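Local coordinates for hydrazine synthase subunit gamma (Candidatus Kuenenia stuttgartiensis, PDB 5C2V), which reduces nitric oxide to hydroxylamine, the first half-reaction of hydrazine synthesis, as the diheme c-type cytochrome subunit of the hydrazine synthase complex, at residues A13-L18 / V43-F48; P101-E106 / S120-V125; L154-S159 / T258-D263. One frame throughout, in Å; residues are numbered along the deposited sequence.

Contact 1 (A13-L18 / V43-F48); sequences ATWEPL and VRYGQF
Arg44 NH1 has two partners: the Trp15 indole, over one face of which it hangs 3.1 Å from Trp15 CD2, and the backbone O of Phe340 of the beta subunit, to which it is hydrogen-bonded. Tyr339 O of that subunit takes up Arg44 NH2. The indole contact qualifies as cation-pi, since Arg44 CZ stands 4.4 Å from the centroid of the Trp15 five-membered ring and 10° off its normal. With the two planes 80° apart, the guanidinium meets the indole by its edge. Arg44 CD adds a CH-pi contact to the same ring.

Helix 43-51 offers one side to an irregular N-terminal segment. The Trp15 indole reaches toward it because CG lies anti to the backbone N (chi1 -174°), which brings Trp15 CH2 to 3.7 Å from Phe48 CB. The Tyr45 ring has Leu18 CD2 over one face, 3.9 Å from its centroid, and on the other side Trp15, set obliquely, with the centroids of the Tyr45 ring and the Trp15 six-membered ring 5.2 Å apart. Pro17 CB touches Phe48 CD2 at 3.5 Å, and Phe48 in turn meets Phe340 of the beta subunit edge-to-face. Leu18 also rests on Met142 and Ala146 of helix 141-152.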
# COMPACT_ATOMS: atom_id res chain seq x y z
N ALA C 13 -32.15 -35.72 39.55
CA ALA C 13 -31.83 -36.86 38.71
C ALA C 13 -31.24 -36.41 37.37
O ALA C 13 -31.51 -35.30 36.91
CB ALA C 13 -33.06 -37.72 38.49
N THR C 14 -30.45 -37.28 36.76
CA THR C 14 -29.83 -36.99 35.47
C THR C 14 -30.86 -36.96 34.35
O THR C 14 -31.75 -37.80 34.30
CB THR C 14 -28.74 -38.02 35.13
OG1 THR C 14 -29.30 -39.34 35.15
CG2 THR C 14 -27.59 -37.95 36.12
N TRP C 15 -30.73 -35.98 33.46
CA TRP C 15 -31.64 -35.86 32.32
C TRP C 15 -30.89 -35.45 31.06
O TRP C 15 -30.14 -34.47 31.05
CB TRP C 15 -32.74 -34.84 32.63
CG TRP C 15 -33.80 -34.75 31.56
CD1 TRP C 15 -34.93 -35.50 31.47
CD2 TRP C 15 -33.81 -33.85 30.45
NE1 TRP C 15 -35.66 -35.12 30.36
CE2 TRP C 15 -34.99 -34.11 29.72
CE3 TRP C 15 -32.95 -32.85 29.99
CZ2 TRP C 15 -35.32 -33.41 28.56
CZ3 TRP C 15 -33.28 -32.16 28.84
CH2 TRP C 15 -34.46 -32.44 28.14
N GLU C 16 -31.09 -36.21 29.99
CA GLU C 16 -30.49 -35.90 28.69
C GLU C 16 -31.57 -35.70 27.63
O GLU C 16 -32.61 -36.36 27.67
CB GLU C 16 -29.52 -37.00 28.27
CG GLU C 16 -28.29 -37.13 29.15
CD GLU C 16 -27.29 -38.14 28.62
OE1 GLU C 16 -26.34 -38.48 29.35
OE2 GLU C 16 -27.45 -38.58 27.47
N PRO C 17 -31.33 -34.78 26.69
CA PRO C 17 -32.30 -34.47 25.64
C PRO C 17 -32.31 -35.50 24.51
O PRO C 17 -31.54 -36.46 24.54
CB PRO C 17 -31.84 -33.11 25.12
CG PRO C 17 -30.36 -33.13 25.34
CD PRO C 17 -30.14 -33.90 26.61
N LEU C 18 -33.18 -35.29 23.52
CA LEU C 18 -33.27 -36.19 22.37
C LEU C 18 -32.09 -35.98 21.43
O LEU C 18 -31.56 -34.87 21.32
CB LEU C 18 -34.58 -35.96 21.62
CG LEU C 18 -35.87 -36.17 22.42
CD1 LEU C 18 -37.08 -35.79 21.58
CD2 LEU C 18 -35.98 -37.61 22.90
N VAL C 43 -42.91 -34.08 26.70
CA VAL C 43 -43.14 -32.65 26.90
C VAL C 43 -41.88 -31.89 27.34
O VAL C 43 -41.66 -30.75 26.92
CB VAL C 43 -44.28 -32.41 27.93
CG1 VAL C 43 -43.94 -33.03 29.28
CG2 VAL C 43 -44.59 -30.93 28.07
N ARG C 44 -41.05 -32.52 28.17
CA ARG C 44 -39.86 -31.85 28.69
C ARG C 44 -38.81 -31.70 27.60
O ARG C 44 -38.15 -30.66 27.50
CB ARG C 44 -39.29 -32.62 29.88
CG ARG C 44 -38.36 -31.78 30.75
CD ARG C 44 -38.02 -32.49 32.05
NE ARG C 44 -37.45 -31.57 33.04
CZ ARG C 44 -36.15 -31.33 33.17
NH1 ARG C 44 -35.28 -31.94 32.39
NH2 ARG C 44 -35.73 -30.48 34.10
N TYR C 45 -38.66 -32.74 26.78
CA TYR C 45 -37.78 -32.68 25.62
C TYR C 45 -38.20 -31.53 24.71
O TYR C 45 -37.36 -30.79 24.19
CB TYR C 45 -37.81 -34.00 24.84
CG TYR C 45 -37.42 -35.21 25.65
CD1 TYR C 45 -36.08 -35.50 25.91
CD2 TYR C 45 -38.38 -36.09 26.14
CE1 TYR C 45 -35.72 -36.61 26.65
CE2 TYR C 45 -38.02 -37.20 26.88
CZ TYR C 45 -36.69 -37.46 27.13
OH TYR C 45 -36.33 -38.56 27.86
N GLY C 46 -39.51 -31.39 24.54
CA GLY C 46 -40.07 -30.30 23.77
C GLY C 46 -39.75 -28.95 24.38
O GLY C 46 -39.49 -27.99 23.66
N GLN C 47 -39.76 -28.88 25.71
CA GLN C 47 -39.40 -27.65 26.40
C GLN C 47 -37.94 -27.30 26.13
O GLN C 47 -37.59 -26.13 25.94
CB GLN C 47 -39.65 -27.77 27.90
CG GLN C 47 -39.51 -26.45 28.65
CD GLN C 47 -39.69 -26.60 30.15
OE1 GLN C 47 -39.41 -27.65 30.72
NE2 GLN C 47 -40.16 -25.53 30.80
N PHE C 48 -37.08 -28.32 26.10
CA PHE C 48 -35.67 -28.12 25.81
C PHE C 48 -35.47 -27.59 24.39
O PHE C 48 -34.79 -26.60 24.18
CB PHE C 48 -34.87 -29.40 26.00
CG PHE C 48 -33.42 -29.27 25.61
CD1 PHE C 48 -32.54 -28.58 26.41
CD2 PHE C 48 -32.95 -29.84 24.44
CE1 PHE C 48 -31.21 -28.45 26.06
CE2 PHE C 48 -31.62 -29.72 24.07
CZ PHE C 48 -30.75 -29.03 24.89

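Contact 2 (P101-E106 / S120-V125); sequences PPFRHE and SSLDRV. With CA (calcium ion), chain T; HEC (heme c), chain V.
The peptide between Pro101 and Pro102 is cis, and the residue after it, Phe103, meets Leu122 face-on. Leu122 CD2 stands over the centre of the Phe103 ring, 3.5 Å from the centroid and 10° off the normal, a CH-pi contact. Pro101 CA covers the other face nearer the rim. The ring also lies against the backbone of the 120-125 segment, with Phe103 CE2 3.3 Å from Leu122 N, an amide whose hydrogen-bond partner is His35 NE2.

Pro102 O binds the calcium ion at 2.3 Å; three waters, Leu100 O and Asp257 complete six ligands. One of these waters, water 3, donates to heme O1A at 3.0 Å, so metal and propionate are linked through a single water. Arg104 N makes a weak bond to the same oxygen. Arg104 NH1 donates to O1D of the second propionate at 3.2 Å, nearly straight (168°), while Asp82 holds Arg104 NH2 in a salt bridge.

This is the propionate side of heme 1, which appears to be the active-site heme; water 4 is an axial ligand of its iron. Val125 CG1, anti to its backbone N (chi1 176°), packs on the macrocycle 3.5 Å from heme C3A, one residue before the heme-linked Cys126. Ahead of the turn that leads into the helix, Ser121 OG accepts a weak capping bond from Arg124 N, and Arg32 O partners the same hydroxyl. Leu122 extends the core by touching Ile148 and Ile151 of helix 141-152.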
# COMPACT_ATOMS: atom_id res chain seq x y z
N PRO C 101 -57.74 -24.44 16.90
CA PRO C 101 -57.30 -24.53 15.50
C PRO C 101 -58.30 -23.84 14.57
O PRO C 101 -59.46 -23.69 14.95
CB PRO C 101 -57.25 -26.04 15.25
CG PRO C 101 -58.32 -26.58 16.14
CD PRO C 101 -58.31 -25.71 17.37
N PRO C 102 -57.87 -23.42 13.37
CA PRO C 102 -56.50 -23.53 12.84
C PRO C 102 -55.57 -22.47 13.44
O PRO C 102 -56.02 -21.61 14.19
CB PRO C 102 -56.69 -23.31 11.34
CG PRO C 102 -57.86 -22.41 11.25
CD PRO C 102 -58.78 -22.81 12.38
N PHE C 103 -54.30 -22.54 13.07
CA PHE C 103 -53.27 -21.76 13.75
C PHE C 103 -52.77 -20.55 12.95
O PHE C 103 -53.30 -20.23 11.89
CB PHE C 103 -52.12 -22.68 14.13
CG PHE C 103 -52.57 -23.93 14.84
CD1 PHE C 103 -53.07 -23.86 16.13
CD2 PHE C 103 -52.50 -25.16 14.22
CE1 PHE C 103 -53.50 -25.00 16.79
CE2 PHE C 103 -52.92 -26.31 14.87
CZ PHE C 103 -53.42 -26.22 16.16
N ARG C 104 -51.74 -19.91 13.50
CA ARG C 104 -51.27 -18.59 13.08
C ARG C 104 -52.36 -17.52 13.19
O ARG C 104 -53.16 -17.53 14.13
CB ARG C 104 -50.74 -18.63 11.64
CG ARG C 104 -49.51 -19.49 11.43
CD ARG C 104 -48.37 -18.65 10.89
NE ARG C 104 -47.49 -19.39 9.99
CZ ARG C 104 -46.63 -18.81 9.16
NH1 ARG C 104 -46.54 -17.49 9.11
NH2 ARG C 104 -45.86 -19.55 8.37
N HIS C 105 -52.40 -16.61 12.22
CA HIS C 105 -53.30 -15.46 12.27
C HIS C 105 -54.26 -15.46 11.09
O HIS C 105 -55.47 -15.54 11.27
CB HIS C 105 -52.50 -14.15 12.29
CG HIS C 105 -52.07 -13.73 13.66
ND1 HIS C 105 -50.80 -13.96 14.15
CD2 HIS C 105 -52.74 -13.08 14.64
CE1 HIS C 105 -50.71 -13.47 15.37
NE2 HIS C 105 -51.87 -12.93 15.69
N GLU C 106 -53.70 -15.35 9.89
CA GLU C 106 -54.49 -15.39 8.66
C GLU C 106 -55.30 -16.68 8.59
O GLU C 106 -54.80 -17.76 8.90
CB GLU C 106 -53.58 -15.27 7.44
CG GLU C 106 -52.69 -14.04 7.47
CD GLU C 106 -51.87 -13.89 6.20
OE1 GLU C 106 -51.92 -14.79 5.34
OE2 GLU C 106 -51.17 -12.86 6.07
N SER C 120 -53.17 -26.13 9.55
CA SER C 120 -53.93 -27.30 9.99
C SER C 120 -53.35 -27.95 11.24
O SER C 120 -54.08 -28.50 12.06
CB SER C 120 -54.01 -28.33 8.86
OG SER C 120 -52.73 -28.78 8.48
N SER C 121 -52.03 -27.89 11.38
CA SER C 121 -51.36 -28.50 12.52
C SER C 121 -50.28 -27.59 13.10
O SER C 121 -49.73 -26.74 12.40
CB SER C 121 -50.74 -29.84 12.12
OG SER C 121 -49.75 -29.68 11.12
N LEU C 122 -49.98 -27.79 14.38
CA LEU C 122 -48.89 -27.07 15.02
C LEU C 122 -47.55 -27.50 14.45
O LEU C 122 -46.56 -26.77 14.53
CB LEU C 122 -48.92 -27.29 16.54
CG LEU C 122 -50.07 -26.62 17.30
CD1 LEU C 122 -50.07 -27.05 18.76
CD2 LEU C 122 -49.96 -25.11 17.19
N ASP C 123 -47.51 -28.70 13.88
CA ASP C 123 -46.30 -29.23 13.27
C ASP C 123 -45.87 -28.36 12.10
O ASP C 123 -44.67 -28.16 11.88
CB ASP C 123 -46.51 -30.67 12.79
CG ASP C 123 -47.26 -31.52 13.81
OD1 ASP C 123 -47.52 -31.03 14.92
OD2 ASP C 123 -47.57 -32.69 13.49
N ARG C 124 -46.84 -27.85 11.35
CA ARG C 124 -46.56 -27.02 10.19
C ARG C 124 -46.13 -25.61 10.59
O ARG C 124 -45.71 -24.81 9.75
CB ARG C 124 -47.78 -26.95 9.27
CG ARG C 124 -48.06 -28.24 8.51
CD ARG C 124 -49.24 -28.06 7.56
NE ARG C 124 -49.33 -29.15 6.60
CZ ARG C 124 -50.20 -29.18 5.59
NH1 ARG C 124 -51.05 -28.18 5.42
NH2 ARG C 124 -50.22 -30.21 4.76
N VAL C 125 -46.25 -25.30 11.87
CA VAL C 125 -45.80 -24.01 12.39
C VAL C 125 -44.34 -24.07 12.81
O VAL C 125 -43.49 -23.38 12.24
CB VAL C 125 -46.65 -23.55 13.59
CG1 VAL C 125 -46.10 -22.25 14.16
CG2 VAL C 125 -48.10 -23.37 13.17
CA CA T . -56.89 -20.36 15.97
FE HEC V . -43.45 -18.72 16.55
CHA HEC V . -46.69 -18.05 15.61
CHB HEC V . -44.46 -21.71 17.86
CHC HEC V . -40.17 -19.52 17.27
CHD HEC V . -42.52 -15.48 15.97
NA HEC V . -45.25 -19.72 16.67
C1A HEC V . -46.49 -19.24 16.29
C2A HEC V . -47.50 -20.17 16.74
C3A HEC V . -46.87 -21.19 17.36
C4A HEC V . -45.45 -20.92 17.33
CMA HEC V . -47.51 -22.44 18.01
CAA HEC V . -49.03 -20.02 16.52
CBA HEC V . -49.79 -19.91 17.84
CGA HEC V . -51.27 -19.80 17.58
O1A HEC V . -51.67 -19.71 16.39
O2A HEC V . -52.05 -19.81 18.56
NB HEC V . -42.49 -20.28 17.53
C1B HEC V . -43.10 -21.50 17.74
C2B HEC V . -42.07 -22.51 17.80
C3B HEC V . -40.88 -21.91 17.65
C4B HEC V . -41.13 -20.49 17.47
CMB HEC V . -42.32 -24.02 18.04
CAB HEC V . -39.49 -22.57 17.65
CBB HEC V . -39.29 -23.43 16.38
NC HEC V . -41.67 -17.68 16.63
C1C HEC V . -40.43 -18.21 16.91
C2C HEC V . -39.43 -17.19 16.63
C3C HEC V . -40.09 -16.05 16.41
C4C HEC V . -41.51 -16.35 16.32
CMC HEC V . -37.94 -17.33 17.00
CAC HEC V . -39.45 -14.66 16.14
CBC HEC V . -38.70 -14.67 14.79
ND HEC V . -44.47 -17.01 15.96
C1D HEC V . -43.81 -15.82 15.64
C2D HEC V . -44.72 -14.99 14.87
C3D HEC V . -46.02 -15.79 14.76
C4D HEC V . -45.78 -17.03 15.46
CMD HEC V . -44.43 -13.58 14.30
CAD HEC V . -47.32 -15.37 14.05
CBD HEC V . -47.17 -15.67 12.56
CGD HEC V . -48.43 -15.28 11.83
O1D HEC V . -48.49 -15.47 10.59
O2D HEC V . -49.37 -14.80 12.50
O HOH W 1 -59.11 -20.93 15.33
O HOH W 2 -57.73 -19.09 17.81
O HOH W 3 -54.66 -19.76 16.61
O HOH W 4 -43.34 -19.23 14.52

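Contact 3 (L154-S159 / T258-D263); sequences LEFTGS and TPTLRD. With HEC (heme c), chain B.
The Asp263 carboxylate receives two successive backbone amides of the 154-159 segment. Thr157 N donates to Asp263 OD2 at 2.7 Å (153°), and Gly158 N to Asp263 OD1 at 2.9 Å (138°). Both oxygens use their syn lone pairs, so the carboxylate is gripped as a fork and its rotation is fixed. Beside it, the Phe156 ring is turned with its edge to Asp263 OD2 and a face to Arg262. Arg262 CB makes the CH-pi contact, 3.6 Å from the Phe156 ring centroid; bends at chi2 and chi3 bring the guanidinium back, so that Phe156 CD2 lies over one of its faces, the two planes tilted by 34°. Thr260 CG2 approaches the ring obliquely, 3.8 Å from Phe156 CE1.

The contact ties the chain leaving helix 141-152 to a loop of the cytochrome c region that carries heme 2. On that loop Thr260 OG1 accepts from Arg262 N at 3.0 Å, an ST turn. Within it, Leu261 CD2 packs 3.5 Å from heme C3A; Pro259 and Thr258 also touch the heme.

Carbonyls and tyrosine hydroxyls of a second shell bond to the first: Leu200 O partners Thr260 OG1, Ala199 O Arg262 NH1, Tyr265 OH Thr157 OG1 and, weakly, Tyr93 OH Asp263 OD2.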
# COMPACT_ATOMS: atom_id res chain seq x y z
N LEU C 154 -49.46 -26.49 27.04
CA LEU C 154 -49.51 -25.16 27.64
C LEU C 154 -50.95 -24.74 27.94
O LEU C 154 -51.82 -24.78 27.07
CB LEU C 154 -48.84 -24.14 26.73
CG LEU C 154 -47.32 -24.24 26.63
CD1 LEU C 154 -46.76 -23.22 25.65
CD2 LEU C 154 -46.68 -24.08 28.00
N GLU C 155 -51.19 -24.34 29.19
CA GLU C 155 -52.52 -23.96 29.64
C GLU C 155 -52.57 -22.49 30.02
O GLU C 155 -51.54 -21.89 30.34
CB GLU C 155 -52.94 -24.82 30.84
CG GLU C 155 -52.92 -26.32 30.57
CD GLU C 155 -54.07 -26.78 29.70
OE1 GLU C 155 -55.05 -26.01 29.53
OE2 GLU C 155 -54.00 -27.91 29.17
N PHE C 156 -53.76 -21.90 29.98
CA PHE C 156 -53.95 -20.50 30.34
C PHE C 156 -53.56 -20.22 31.79
O PHE C 156 -53.70 -21.08 32.66
CB PHE C 156 -55.40 -20.07 30.10
CG PHE C 156 -55.83 -20.13 28.66
CD1 PHE C 156 -55.32 -19.23 27.74
CD2 PHE C 156 -56.75 -21.07 28.23
CE1 PHE C 156 -55.71 -19.28 26.41
CE2 PHE C 156 -57.15 -21.12 26.91
CZ PHE C 156 -56.63 -20.22 26.00
N THR C 157 -53.05 -19.01 32.04
CA THR C 157 -52.65 -18.61 33.38
C THR C 157 -53.84 -18.18 34.23
O THR C 157 -53.86 -18.43 35.44
CB THR C 157 -51.64 -17.44 33.33
OG1 THR C 157 -52.25 -16.30 32.70
CG2 THR C 157 -50.40 -17.83 32.56
N GLY C 158 -54.82 -17.55 33.60
CA GLY C 158 -55.94 -16.98 34.32
C GLY C 158 -55.65 -15.54 34.73
O GLY C 158 -54.49 -15.18 34.94
N SER C 159 -56.69 -14.73 34.85
CA SER C 159 -56.52 -13.30 35.11
C SER C 159 -56.31 -12.99 36.59
O SER C 159 -57.09 -13.43 37.45
CB SER C 159 -57.72 -12.52 34.58
OG SER C 159 -57.56 -11.13 34.80
N THR C 258 -59.87 -15.70 14.44
CA THR C 258 -60.11 -15.03 15.72
C THR C 258 -59.36 -15.71 16.87
O THR C 258 -59.50 -16.91 17.08
CB THR C 258 -61.60 -14.98 16.07
OG1 THR C 258 -62.00 -16.22 16.67
CG2 THR C 258 -62.44 -14.72 14.83
N PRO C 259 -58.56 -14.92 17.61
CA PRO C 259 -57.82 -15.38 18.78
C PRO C 259 -58.70 -15.50 20.02
O PRO C 259 -59.76 -14.88 20.08
CB PRO C 259 -56.76 -14.29 18.99
CG PRO C 259 -56.86 -13.38 17.79
CD PRO C 259 -58.26 -13.52 17.29
N THR C 260 -58.26 -16.29 20.99
CA THR C 260 -58.94 -16.37 22.28
C THR C 260 -58.83 -15.04 23.02
O THR C 260 -57.88 -14.28 22.81
CB THR C 260 -58.35 -17.49 23.17
OG1 THR C 260 -59.05 -17.52 24.42
CG2 THR C 260 -56.87 -17.25 23.42
N LEU C 261 -59.80 -14.76 23.88
CA LEU C 261 -59.72 -13.58 24.73
C LEU C 261 -59.18 -13.94 26.11
O LEU C 261 -59.02 -13.08 26.98
CB LEU C 261 -61.09 -12.90 24.85
CG LEU C 261 -61.66 -12.35 23.55
CD1 LEU C 261 -62.84 -11.43 23.82
CD2 LEU C 261 -60.59 -11.63 22.74
N ARG C 262 -58.90 -15.22 26.32
CA ARG C 262 -58.30 -15.69 27.56
C ARG C 262 -56.86 -15.20 27.66
O ARG C 262 -56.12 -15.24 26.67
CB ARG C 262 -58.35 -17.22 27.65
CG ARG C 262 -59.75 -17.80 27.67
CD ARG C 262 -60.44 -17.59 29.01
NE ARG C 262 -59.73 -18.26 30.10
CZ ARG C 262 -59.86 -19.55 30.40
NH1 ARG C 262 -60.68 -20.31 29.69
NH2 ARG C 262 -59.18 -20.07 31.40
N ASP C 263 -56.48 -14.73 28.84
CA ASP C 263 -55.15 -14.18 29.09
C ASP C 263 -54.81 -13.02 28.16
O ASP C 263 -53.64 -12.79 27.86
CB ASP C 263 -54.08 -15.27 28.96
CG ASP C 263 -54.11 -16.27 30.10
OD1 ASP C 263 -54.65 -15.93 31.17
OD2 ASP C 263 -53.60 -17.39 29.91
FE HEC B . -62.84 -9.51 18.52
CHA HEC B . -59.46 -9.84 17.95
CHB HEC B . -62.19 -8.23 21.63
CHC HEC B . -66.12 -8.50 18.80
CHD HEC B . -63.56 -11.10 15.60
NA HEC B . -61.14 -9.09 19.59
C1A HEC B . -59.84 -9.35 19.19
C2A HEC B . -58.96 -9.02 20.29
C3A HEC B . -59.71 -8.58 21.30
C4A HEC B . -61.10 -8.61 20.88
CMA HEC B . -59.19 -8.12 22.68
CAA HEC B . -57.42 -9.16 20.29
CBA HEC B . -57.04 -10.64 20.27
CGA HEC B . -55.56 -10.78 20.04
O1A HEC B . -55.03 -11.90 20.26
O2A HEC B . -54.92 -9.78 19.63
NB HEC B . -63.98 -8.61 19.99
C1B HEC B . -63.46 -8.03 21.13
C2B HEC B . -64.48 -7.17 21.70
C3B HEC B . -65.57 -7.25 20.92
C4B HEC B . -65.27 -8.16 19.82
CMB HEC B . -64.32 -6.34 22.99
CAB HEC B . -66.91 -6.51 21.11
CBB HEC B . -66.74 -5.00 20.84
NC HEC B . -64.53 -9.76 17.40
C1C HEC B . -65.79 -9.26 17.69
C2C HEC B . -66.66 -9.57 16.57
C3C HEC B . -65.98 -10.39 15.75
C4C HEC B . -64.61 -10.45 16.22
CMC HEC B . -68.18 -9.33 16.55
CAC HEC B . -66.51 -11.04 14.45
CBC HEC B . -66.81 -9.96 13.38
ND HEC B . -61.68 -10.41 17.03
C1D HEC B . -62.23 -10.87 15.83
C2D HEC B . -61.16 -11.05 14.87
C3D HEC B . -59.87 -10.65 15.62
C4D HEC B . -60.30 -10.27 16.94
CMD HEC B . -61.29 -11.54 13.41
CAD HEC B . -58.43 -10.65 15.07
CBD HEC B . -58.30 -9.58 13.99
CGD HEC B . -56.85 -9.35 13.67
O1D HEC B . -56.56 -8.46 12.83
O2D HEC B . -55.99 -10.06 14.25

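Along the chain the three contacts follow in series, and none touches another. Contact 1 is peripheral, its centre about 25 Å from the centre of the chain and about 25 and 26 Å from the centres of contacts 2 and 3. Those two lie about 11 and 10 Å from the chain centre, with about 17 Å between their own centres. Helix 141-152 relates all three: residues of contacts 1 and 2 pack on it, and the 154-159 segment follows it. Contact 2 borders heme 1 and contact 3 heme 2, and the calcium ion bound by Leu100, Pro102 and Asp257 lies between those surroundings. Contact 1 instead joins the N-terminal arm to helix 43-51 where the beta and alpha subunits meet the chain.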